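PDB 5X3G: uracil-DNA glycosylase from Nitratifractor salsuginis, which belongs to the uracil-DNA glycosylase superfamily, alpha/beta proteins built round a central parallel four-stranded beta-sheet flanked by helices. Local coordinates for residues R104-E109 and T135-I140; R117-M122 and H234-N239; R153-N158 and D250-R255; T203-G208 and E244-M249. One frame throughout, in Å; residues are numbered along the deposited sequence.

Contacts 1 and 2 lie on the same side of the chain's centre, as do contacts 2 and 4. Contact 4 is the innermost, joining strand 203-207 of the parallel sheet to helix 240-246 and the turn after it. Contact 2, its centre about 13 Å from those of contacts 1 and 4, lies between these two and touches both; it packs helix 114-126 against the loop before helix 240-246. Contact 1 closes first along the chain and fastens the hairpin strand 105-106 at the periphery. Contact 3 pins the C-terminal tail on helix 152-161, its centre about 15 Å from that of contact 4, which it touches. Contacts 2 and 3 interleave in sequence, tying the C-terminal region into the core.

Contact 1 (R104-E109 and T135-I140); sequences RGLSRE and TSQEAI
The flat amide of Gln137 turns its OE1 and NE2 toward the backbone of Leu106, meeting the N-H and C=O of that one residue. Strand 105-106 belongs to a small two-stranded antiparallel sheet with strand 101-102, and the amide serves this strand much as a neighbouring peptide would. Leu106 N gives OE1 a short, nearly straight bond (2.6 Å, 173° at the hydrogen), tilted 25° from the plane of the amide carbonyl; the return bond from NE2 to Leu106 O is weak, at 3.4 Å. Glutamine suits the place, being long enough to fold back from the first turn of helix 137-141: a bend at chi2 (-85°) swings its amide onto the strand. Gly105 lets the two parts come close, since its backbone takes a positive phi, a shape suited to glycine, and brings no side chain between them. Beneath the polar pair, Ile140 CD1 packs on Leu106 CG at 3.7 Å, two branched aliphatic groups burying the inner side, where Phe101 also lies. Ser136, the N-cap, accepts a weak bond from Ala139 N at the helix start. A water donates to Leu106 O at 2.8 Å and accepts weakly from Gln137 NE2.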
# COMPACT_ATOMS: atom_id res chain seq x y z
N ARG A 104 -10.96 24.58 4.57
CA ARG A 104 -11.14 25.03 3.19
C ARG A 104 -11.57 23.88 2.29
O ARG A 104 -11.99 24.10 1.15
CB ARG A 104 -9.84 25.66 2.72
CG ARG A 104 -9.42 26.84 3.58
CD ARG A 104 -7.94 26.78 3.94
NE ARG A 104 -7.06 26.84 2.79
CZ ARG A 104 -6.11 25.94 2.52
NH1 ARG A 104 -5.34 26.08 1.46
NH2 ARG A 104 -5.94 24.90 3.33
N GLY A 105 -11.48 22.65 2.78
CA GLY A 105 -11.78 21.47 2.00
C GLY A 105 -10.85 20.33 2.38
O GLY A 105 -10.81 19.92 3.54
N LEU A 106 -10.09 19.83 1.41
CA LEU A 106 -9.02 18.89 1.72
C LEU A 106 -7.77 19.65 2.14
O LEU A 106 -7.54 20.79 1.73
CB LEU A 106 -8.72 18.01 0.50
CG LEU A 106 -9.87 17.15 -0.03
CD1 LEU A 106 -9.54 16.64 -1.42
CD2 LEU A 106 -10.17 16.00 0.92
N SER A 107 -6.95 19.00 2.97
CA SER A 107 -5.73 19.63 3.45
C SER A 107 -4.75 19.85 2.30
O SER A 107 -4.91 19.32 1.19
CB SER A 107 -5.08 18.78 4.54
OG SER A 107 -4.52 17.60 3.99
N ARG A 108 -3.72 20.64 2.57
CA ARG A 108 -2.72 20.94 1.55
C ARG A 108 -1.95 19.68 1.16
O ARG A 108 -1.67 19.46 -0.03
CB ARG A 108 -1.76 22.02 2.05
N GLU A 109 -1.61 18.84 2.13
CA GLU A 109 -0.83 17.64 1.83
C GLU A 109 -1.65 16.62 1.06
O GLU A 109 -1.10 15.88 0.24
CB GLU A 109 -0.28 17.03 3.12
CG GLU A 109 0.93 17.78 3.68
CD GLU A 109 2.04 17.95 2.66
OE1 GLU A 109 2.66 19.04 2.63
OE2 GLU A 109 2.31 17.00 1.89
N THR A 135 -17.05 17.53 -6.87
CA THR A 135 -16.08 17.16 -5.84
C THR A 135 -15.15 18.32 -5.52
O THR A 135 -13.97 18.12 -5.21
CB THR A 135 -15.29 15.93 -6.27
OG1 THR A 135 -14.55 16.22 -7.47
CG2 THR A 135 -16.22 14.75 -6.52
N SER A 136 -15.67 19.55 -5.59
CA SER A 136 -14.88 20.74 -5.38
C SER A 136 -14.53 20.91 -3.90
O SER A 136 -15.13 20.30 -3.01
CB SER A 136 -15.63 21.98 -5.87
OG SER A 136 -16.91 22.06 -5.26
N GLN A 137 -13.53 21.76 -3.65
CA GLN A 137 -13.16 22.09 -2.27
C GLN A 137 -14.31 22.74 -1.52
O GLN A 137 -14.39 22.61 -0.29
CB GLN A 137 -11.94 23.01 -2.27
CG GLN A 137 -10.63 22.36 -2.67
CD GLN A 137 -9.94 21.67 -1.52
OE1 GLN A 137 -10.33 20.57 -1.11
NE2 GLN A 137 -8.92 22.32 -0.97
N GLU A 138 -15.20 23.44 -2.22
CA GLU A 138 -16.34 24.07 -1.56
C GLU A 138 -17.35 23.03 -1.10
O GLU A 138 -17.81 23.05 0.05
CB GLU A 138 -16.99 25.08 -2.50
N ALA A 139 -17.71 22.11 -2.00
CA ALA A 139 -18.60 21.01 -1.63
C ALA A 139 -18.00 20.20 -0.49
O ALA A 139 -18.72 19.81 0.44
CB ALA A 139 -18.87 20.12 -2.84
N ILE A 140 -16.69 19.95 -0.53
CA ILE A 140 -16.05 19.16 0.52
C ILE A 140 -16.07 19.91 1.84
O ILE A 140 -16.34 19.32 2.90
CB ILE A 140 -14.62 18.77 0.10
CG1 ILE A 140 -14.67 17.75 -1.04
CG2 ILE A 140 -13.82 18.24 1.28
CD1 ILE A 140 -13.30 17.30 -1.52
O HOH W 1 -6.53 23.28 1.06

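Contact 2 (R117-M122 and H234-N239); sequences RNFIKM and HTFIVN
Ile237 lays its branched side chain over the surface of helix 114-126, across Asn118 and Lys121, one turn apart. Its CD1 methyl comes to 3.3 Å from Asn118 OD1 and to 3.6 Å from Lys121 CD, while CG2 rests near Lys121 CB. The lysine is apt here because its extended aliphatic stem can line an apolar patch while the ammonium end leads away. Asn118 is crossed at about a right angle by the isoleucine; its ND2 lies 3.6 Å from His234 CA and is satisfied by a hydrogen bond to Pro231 O, which fixes the amide against the loop.

One residue back, Phe236 turns its ring inward. Its CE2 meets Met122 CG and Phe119 CD1, each at 3.7 Å, and the carbonyl oxygen of Asn118 approaches the rim of the same ring close to its plane. Phe119 and Phe236 lie side by side, pointing the same way. Met122, present as selenomethionine, bends at chi2 and chi3 (-75° and -65°), which curls its CE methyl back over one face of the Phe119 ring, 3.4 Å above the plane and offset toward the rim. The flexible, unbranched chain can fit between the rigid rings of Phe119 and Phe236. Phe119 also meets Phe246 and Phe92 edge to face, so the patch runs on into the core.

The partner of the helix is a short 3-10 segment, 234-237, in the loop between strand 225-228 and helix 240-246; Pro231 earlier in this loop belongs to a His-Pro sequence, consistent with the second conserved motif of the uracil-DNA glycosylase superfamily.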
# COMPACT_ATOMS: atom_id res chain seq x y z
N ARG A 117 -5.48 12.40 -3.33
CA ARG A 117 -6.54 13.38 -3.52
C ARG A 117 -7.72 12.76 -4.26
O ARG A 117 -8.86 12.77 -3.77
CB ARG A 117 -5.99 14.59 -4.29
CG ARG A 117 -6.99 15.70 -4.55
CD ARG A 117 -6.36 16.88 -5.29
NE ARG A 117 -6.14 16.61 -6.71
CZ ARG A 117 -4.97 16.74 -7.33
NH1 ARG A 117 -3.90 17.15 -6.67
NH2 ARG A 117 -4.87 16.47 -8.63
N ASN A 118 -7.46 12.18 -5.43
CA ASN A 118 -8.55 11.64 -6.23
C ASN A 118 -9.17 10.41 -5.58
O ASN A 118 -10.38 10.19 -5.71
CB ASN A 118 -8.05 11.31 -7.64
CG ASN A 118 -7.69 12.56 -8.43
OD1 ASN A 118 -8.30 13.61 -8.26
ND2 ASN A 118 -6.70 12.44 -9.32
N PHE A 119 -8.37 9.60 -4.88
CA PHE A 119 -8.93 8.44 -4.19
C PHE A 119 -9.87 8.86 -3.07
O PHE A 119 -10.91 8.23 -2.86
CB PHE A 119 -7.80 7.56 -3.64
CG PHE A 119 -8.30 6.30 -2.97
CD1 PHE A 119 -8.46 5.14 -3.70
CD2 PHE A 119 -8.60 6.27 -1.61
CE1 PHE A 119 -8.91 3.98 -3.10
CE2 PHE A 119 -9.05 5.11 -1.01
CZ PHE A 119 -9.21 3.97 -1.75
N ILE A 120 -9.51 9.91 -2.34
CA ILE A 120 -10.34 10.37 -1.24
C ILE A 120 -11.63 11.00 -1.76
O ILE A 120 -12.71 10.76 -1.21
CB ILE A 120 -9.56 11.34 -0.34
CG1 ILE A 120 -8.46 10.60 0.43
CG2 ILE A 120 -10.50 12.07 0.60
CD1 ILE A 120 -7.50 11.52 1.15
N LYS A 121 -11.53 11.79 -2.83
CA LYS A 121 -12.75 12.29 -3.46
C LYS A 121 -13.63 11.13 -3.95
O LYS A 121 -14.86 11.16 -3.79
CB LYS A 121 -12.41 13.22 -4.62
CG LYS A 121 -11.84 14.56 -4.20
CD LYS A 121 -11.55 15.42 -5.42
CE LYS A 121 -10.87 16.71 -5.04
NZ LYS A 121 -10.62 17.56 -6.24
N MSE A 122 -13.02 10.11 -4.55
CA MSE A 122 -13.71 8.91 -5.02
C MSE A 122 -14.47 8.26 -3.87
O MSE A 122 -15.63 7.89 -4.02
CB MSE A 122 -12.72 7.91 -5.65
CG MSE A 122 -13.33 6.59 -6.18
SE MSE A 122 -13.83 5.29 -4.80
CE MSE A 122 -12.07 4.88 -4.08
N HIS A 234 -7.80 12.03 -12.77
CA HIS A 234 -8.97 12.64 -12.15
C HIS A 234 -10.24 11.86 -12.45
O HIS A 234 -11.16 11.82 -11.62
CB HIS A 234 -9.10 14.10 -12.60
CG HIS A 234 -9.04 14.28 -14.08
ND1 HIS A 234 -10.17 14.37 -14.86
CD2 HIS A 234 -7.99 14.41 -14.92
CE1 HIS A 234 -9.82 14.53 -16.13
NE2 HIS A 234 -8.50 14.56 -16.19
N THR A 235 -10.31 11.22 -13.62
CA THR A 235 -11.47 10.41 -13.97
C THR A 235 -11.72 9.30 -12.95
O THR A 235 -12.87 8.86 -12.79
CB THR A 235 -11.30 9.83 -15.37
OG1 THR A 235 -9.97 9.32 -15.52
CG2 THR A 235 -11.55 10.89 -16.44
N PHE A 236 -10.67 8.85 -12.26
CA PHE A 236 -10.83 7.86 -11.20
C PHE A 236 -11.92 8.24 -10.21
O PHE A 236 -12.56 7.37 -9.63
CB PHE A 236 -9.50 7.67 -10.46
CG PHE A 236 -9.54 6.61 -9.38
CD1 PHE A 236 -9.32 5.28 -9.69
CD2 PHE A 236 -9.79 6.95 -8.06
CE1 PHE A 236 -9.35 4.31 -8.71
CE2 PHE A 236 -9.82 5.98 -7.07
CZ PHE A 236 -9.60 4.66 -7.39
N ILE A 237 -12.14 9.55 -10.00
CA ILE A 237 -13.12 9.99 -9.02
C ILE A 237 -14.51 9.47 -9.36
O ILE A 237 -15.30 9.13 -8.47
CB ILE A 237 -13.09 11.52 -8.88
CG1 ILE A 237 -11.71 12.00 -8.45
CG2 ILE A 237 -14.13 12.00 -7.88
CD1 ILE A 237 -11.54 13.50 -8.49
N VAL A 238 -14.83 9.37 -10.65
CA VAL A 238 -16.16 8.90 -11.04
C VAL A 238 -16.05 7.55 -11.74
O VAL A 238 -16.89 7.20 -12.58
CB VAL A 238 -16.88 9.93 -11.93
CG1 VAL A 238 -17.21 11.18 -11.13
CG2 VAL A 238 -16.02 10.28 -13.14
N ASN A 239 -15.02 6.78 -11.39
CA ASN A 239 -14.85 5.43 -11.91
C ASN A 239 -15.73 4.48 -11.10
O ASN A 239 -15.44 4.20 -9.93
CB ASN A 239 -13.39 5.01 -11.85
CG ASN A 239 -13.11 3.73 -12.62
OD1 ASN A 239 -13.60 2.66 -12.26
ND2 ASN A 239 -12.33 3.84 -13.68

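Contact 3 (R153-N158 and D250-R255); sequences RELREN and DLLLKR
Asn158 drives its amide into the backbone of the C-terminal tail, and here the contact is tight: ND2 gives Leu251 O a bond of 2.7 Å that is almost straight (173°). The acceptor lies in the plane of the amide, although the donor stands well above the plane of the Leu251 carbonyl. A second, weak bond from ND2 reaches Leu253 O at 2.9 Å, so this nitrogen holds one carbonyl firmly and a second weakly. Asparagine suits the spot, being short enough to stay close to helix 152-161 and planar enough to direct both N-H groups. Next to it, Leu155 CD1 packs on Leu251 CB at 3.6 Å and more distantly on Leu252 CD2, where leucines fill the inner side towards helix 114-126.

The carbonyls presented to Asn158 belong to a type I beta turn, Asp250 to Leu253, just beyond the region of helix 240-246. Asp250 O accepts from Leu253 N and, on the opposite face of its plane, from Arg255 NH1 at 2.7 Å.

Arg255 lies on the solvent side and covers little of the helix, though NH1 also bonds Leu253 O weakly and NH2 bonds Met249 O. Its chain bends at chi2 (73°), and Asn158 ND2 lies at the guanidinium edge, near its plane, 3.3 Å from NH1; both are donors, so no bond forms.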
# COMPACT_ATOMS: atom_id res chain seq x y z
N ARG A 153 -3.37 8.32 9.07
CA ARG A 153 -3.16 7.12 9.87
C ARG A 153 -4.43 6.29 9.95
O ARG A 153 -4.38 5.06 9.83
CB ARG A 153 -2.68 7.49 11.28
CG ARG A 153 -2.28 6.28 12.12
CD ARG A 153 -2.54 6.47 13.61
NE ARG A 153 -2.58 7.87 14.04
CZ ARG A 153 -3.64 8.45 14.58
NH1 ARG A 153 -4.76 7.76 14.78
NH2 ARG A 153 -3.59 9.73 14.94
N GLU A 154 -5.58 6.95 10.13
CA GLU A 154 -6.84 6.23 10.27
C GLU A 154 -7.33 5.66 8.94
O GLU A 154 -8.02 4.64 8.93
CB GLU A 154 -7.90 7.16 10.87
CG GLU A 154 -7.43 7.91 12.10
CD GLU A 154 -8.45 8.92 12.59
OE1 GLU A 154 -9.05 9.62 11.74
OE2 GLU A 154 -8.66 9.01 13.81
N LEU A 155 -7.00 6.32 7.82
CA LEU A 155 -7.31 5.74 6.52
C LEU A 155 -6.49 4.48 6.28
O LEU A 155 -7.01 3.47 5.79
CB LEU A 155 -7.06 6.77 5.41
CG LEU A 155 -7.16 6.31 3.95
CD1 LEU A 155 -8.52 5.68 3.68
CD2 LEU A 155 -6.90 7.47 3.00
N ARG A 156 -5.20 4.51 6.62
CA ARG A 156 -4.38 3.31 6.59
C ARG A 156 -4.98 2.21 7.47
O ARG A 156 -5.14 1.06 7.03
CB ARG A 156 -2.96 3.66 7.04
CG ARG A 156 -1.91 2.57 6.91
CD ARG A 156 -1.80 1.77 8.19
NE ARG A 156 -1.17 2.54 9.26
CZ ARG A 156 -1.16 2.18 10.54
NH1 ARG A 156 -0.57 2.95 11.44
NH2 ARG A 156 -1.73 1.04 10.91
N GLU A 157 -5.32 2.56 8.71
CA GLU A 157 -5.92 1.59 9.63
C GLU A 157 -7.21 1.01 9.07
O GLU A 157 -7.51 -0.17 9.27
CB GLU A 157 -6.18 2.25 10.98
CG GLU A 157 -4.93 2.57 11.78
CD GLU A 157 -5.23 3.38 13.02
OE1 GLU A 157 -6.28 4.05 13.07
OE2 GLU A 157 -4.40 3.35 13.96
N ASN A 158 -7.99 1.82 8.35
CA ASN A 158 -9.23 1.32 7.76
C ASN A 158 -8.95 0.41 6.57
O ASN A 158 -9.70 -0.55 6.35
CB ASN A 158 -10.13 2.49 7.34
CG ASN A 158 -10.76 3.19 8.52
OD1 ASN A 158 -10.73 2.69 9.65
ND2 ASN A 158 -11.36 4.35 8.26
N ASP A 250 -15.89 1.47 3.00
CA ASP A 250 -16.14 2.77 3.63
C ASP A 250 -14.90 3.25 4.37
O ASP A 250 -14.90 3.46 5.59
CB ASP A 250 -17.36 2.72 4.55
CG ASP A 250 -17.97 4.10 4.77
OD1 ASP A 250 -17.37 5.10 4.34
OD2 ASP A 250 -19.05 4.17 5.39
N LEU A 251 -13.82 3.43 3.60
CA LEU A 251 -12.51 3.69 4.17
C LEU A 251 -12.42 5.02 4.90
O LEU A 251 -11.50 5.20 5.71
CB LEU A 251 -11.46 3.63 3.06
CG LEU A 251 -11.30 2.25 2.43
CD1 LEU A 251 -10.59 2.34 1.09
CD2 LEU A 251 -10.54 1.32 3.37
N LEU A 252 -13.33 5.95 4.65
CA LEU A 252 -13.30 7.25 5.30
C LEU A 252 -14.18 7.32 6.54
O LEU A 252 -14.20 8.36 7.20
CB LEU A 252 -13.71 8.35 4.31
CG LEU A 252 -12.81 8.51 3.08
CD1 LEU A 252 -13.27 9.68 2.25
CD2 LEU A 252 -11.36 8.68 3.48
N LEU A 253 -14.87 6.24 6.89
CA LEU A 253 -15.68 6.22 8.10
C LEU A 253 -14.77 6.01 9.31
O LEU A 253 -13.96 5.07 9.34
CB LEU A 253 -16.73 5.11 8.03
CG LEU A 253 -17.60 4.89 9.26
CD1 LEU A 253 -18.62 6.01 9.41
CD2 LEU A 253 -18.28 3.53 9.21
N LYS A 254 -14.90 6.88 10.31
CA LYS A 254 -14.12 6.76 11.52
C LYS A 254 -14.63 5.61 12.37
O LYS A 254 -15.82 5.56 12.72
CB LYS A 254 -14.16 8.06 12.32
N ARG A 255 -13.75 4.67 12.70
CA ARG A 255 -14.11 3.53 13.54
C ARG A 255 -13.83 3.82 15.01
O ARG A 255 -12.81 4.42 15.35
CB ARG A 255 -13.36 2.27 13.10
CG ARG A 255 -14.09 1.44 12.05
CD ARG A 255 -14.07 2.10 10.68
NE ARG A 255 -14.83 1.33 9.70
CZ ARG A 255 -14.78 1.53 8.38
NH1 ARG A 255 -13.99 2.47 7.89
NH2 ARG A 255 -15.51 0.78 7.57

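Contact 4 (T203-G208 and E244-M249); sequences TLILFG and ELFGPM
With chi1 of -60° Ile205 sets CG1 anti to its carbonyl carbon and sends the longer branch out from the sheet, while Leu245, with CG anti to the backbone N (173°), reaches back from the helix. The two aliphatic chains therefore meet tip to tip. They join the parallel sheet of the alpha/beta fold to a helix that packs on it: strand 203-207 runs between strands 73-77 and 225-228, and Leu245 sits on helix 240-246.

Leu245 CD2 is the meeting point, 3.9 Å from Ile205 CG2 and 4.0 Å from Ile205 CG1. A beta-branched residue suits the strand, since both its branches, CG1 and CG2, can pack on the leucine methyl from the helix. The same leucine methyl also lies 3.8 Å above one face of the Phe246 ring, offset toward the rim, and Ile205 CG2 approaches Phe246 CZ at 4.1 Å, so the aliphatic and aromatic parts of the patch are continuous.

Phe207 and Phe246 come at each other from opposite directions. Their planes are inclined by 44° and their rims meet, neither ring lying over the face of the other; the closest atoms are the two CZ carbons, 3.6 Å apart. Phenylalanine fits both places because a long flat side chain can reach from strand to helix without bringing a polar group into the core. Phe207 also touches Leu228 and Pro231, which extends the packing to the neighbouring strand 225-228 and the loop after it.

No hydrogen bond crosses this interface, which is purely apolar. At its far end the CE methyl of Met249, a selenomethionine, lies 4.3 Å from Ile205 CD1.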
# COMPACT_ATOMS: atom_id res chain seq x y z
N THR A 203 -7.58 -11.20 -3.19
CA THR A 203 -7.75 -10.59 -4.51
C THR A 203 -6.73 -9.49 -4.72
O THR A 203 -6.57 -8.61 -3.87
CB THR A 203 -9.17 -10.04 -4.65
OG1 THR A 203 -10.10 -11.13 -4.67
CG2 THR A 203 -9.30 -9.25 -5.94
N LEU A 204 -6.04 -9.53 -5.86
CA LEU A 204 -5.07 -8.50 -6.20
C LEU A 204 -5.78 -7.28 -6.75
O LEU A 204 -6.56 -7.39 -7.70
CB LEU A 204 -4.06 -9.03 -7.22
CG LEU A 204 -3.36 -10.36 -6.95
CD1 LEU A 204 -2.34 -10.66 -8.04
CD2 LEU A 204 -2.71 -10.38 -5.57
N ILE A 205 -5.52 -6.12 -6.16
CA ILE A 205 -6.04 -4.85 -6.66
C ILE A 205 -4.92 -4.19 -7.45
O ILE A 205 -3.88 -3.83 -6.90
CB ILE A 205 -6.52 -3.94 -5.52
CG1 ILE A 205 -7.65 -4.63 -4.74
CG2 ILE A 205 -6.98 -2.59 -6.07
CD1 ILE A 205 -7.97 -3.94 -3.44
N LEU A 206 -5.14 -4.02 -8.75
CA LEU A 206 -4.08 -3.64 -9.69
C LEU A 206 -4.42 -2.29 -10.30
O LEU A 206 -5.25 -2.20 -11.22
CB LEU A 206 -3.91 -4.72 -10.75
CG LEU A 206 -3.69 -6.13 -10.17
CD1 LEU A 206 -3.88 -7.19 -11.24
CD2 LEU A 206 -2.31 -6.24 -9.53
N PHE A 207 -3.77 -1.24 -9.81
CA PHE A 207 -3.97 0.11 -10.32
C PHE A 207 -3.15 0.31 -11.59
O PHE A 207 -1.92 0.28 -11.55
CB PHE A 207 -3.57 1.15 -9.27
CG PHE A 207 -4.61 1.38 -8.21
CD1 PHE A 207 -5.96 1.20 -8.49
CD2 PHE A 207 -4.24 1.79 -6.94
CE1 PHE A 207 -6.91 1.42 -7.52
CE2 PHE A 207 -5.20 2.01 -5.96
CZ PHE A 207 -6.53 1.83 -6.25
N GLY A 208 -3.84 0.50 -12.71
CA GLY A 208 -3.16 0.90 -13.94
C GLY A 208 -2.09 -0.08 -14.38
O GLY A 208 -2.33 -1.29 -14.49
N GLU A 244 -17.56 0.41 -6.75
CA GLU A 244 -18.03 -0.90 -6.33
C GLU A 244 -16.96 -1.67 -5.56
O GLU A 244 -17.29 -2.43 -4.65
CB GLU A 244 -18.51 -1.71 -7.53
CG GLU A 244 -19.09 -3.06 -7.14
CD GLU A 244 -19.79 -3.76 -8.29
OE1 GLU A 244 -19.86 -3.18 -9.39
OE2 GLU A 244 -20.28 -4.89 -8.08
N LEU A 245 -15.68 -1.48 -5.90
CA LEU A 245 -14.65 -2.19 -5.15
C LEU A 245 -14.45 -1.59 -3.75
O LEU A 245 -14.47 -2.32 -2.75
CB LEU A 245 -13.33 -2.18 -5.92
CG LEU A 245 -12.13 -2.75 -5.14
CD1 LEU A 245 -12.40 -4.18 -4.71
CD2 LEU A 245 -10.87 -2.69 -5.99
N PHE A 246 -14.28 -0.28 -3.67
CA PHE A 246 -13.91 0.37 -2.41
C PHE A 246 -15.11 0.83 -1.60
O PHE A 246 -14.96 1.05 -0.39
CB PHE A 246 -12.99 1.56 -2.68
CG PHE A 246 -11.67 1.17 -3.28
CD1 PHE A 246 -10.73 0.49 -2.53
CD2 PHE A 246 -11.38 1.47 -4.60
CE1 PHE A 246 -9.52 0.12 -3.08
CE2 PHE A 246 -10.17 1.10 -5.15
CZ PHE A 246 -9.24 0.43 -4.39
N GLY A 247 -16.26 1.01 -2.23
CA GLY A 247 -17.47 1.41 -1.55
C GLY A 247 -17.77 0.62 -0.29
O GLY A 247 -17.96 1.18 0.79
N PRO A 248 -17.83 -0.72 -0.40
CA PRO A 248 -18.13 -1.54 0.78
C PRO A 248 -17.11 -1.40 1.90
O PRO A 248 -17.40 -1.81 3.03
CB PRO A 248 -18.14 -2.97 0.22
CG PRO A 248 -18.50 -2.80 -1.20
CD PRO A 248 -17.83 -1.53 -1.63
N MSE A 249 -15.94 -0.84 1.63
CA MSE A 249 -14.92 -0.71 2.65
C MSE A 249 -15.16 0.50 3.54
O MSE A 249 -14.71 0.52 4.68
CB MSE A 249 -13.55 -0.61 1.99
CG MSE A 249 -13.21 -1.79 1.11
SE MSE A 249 -11.31 -1.71 0.65
CE MSE A 249 -11.31 -2.81 -0.95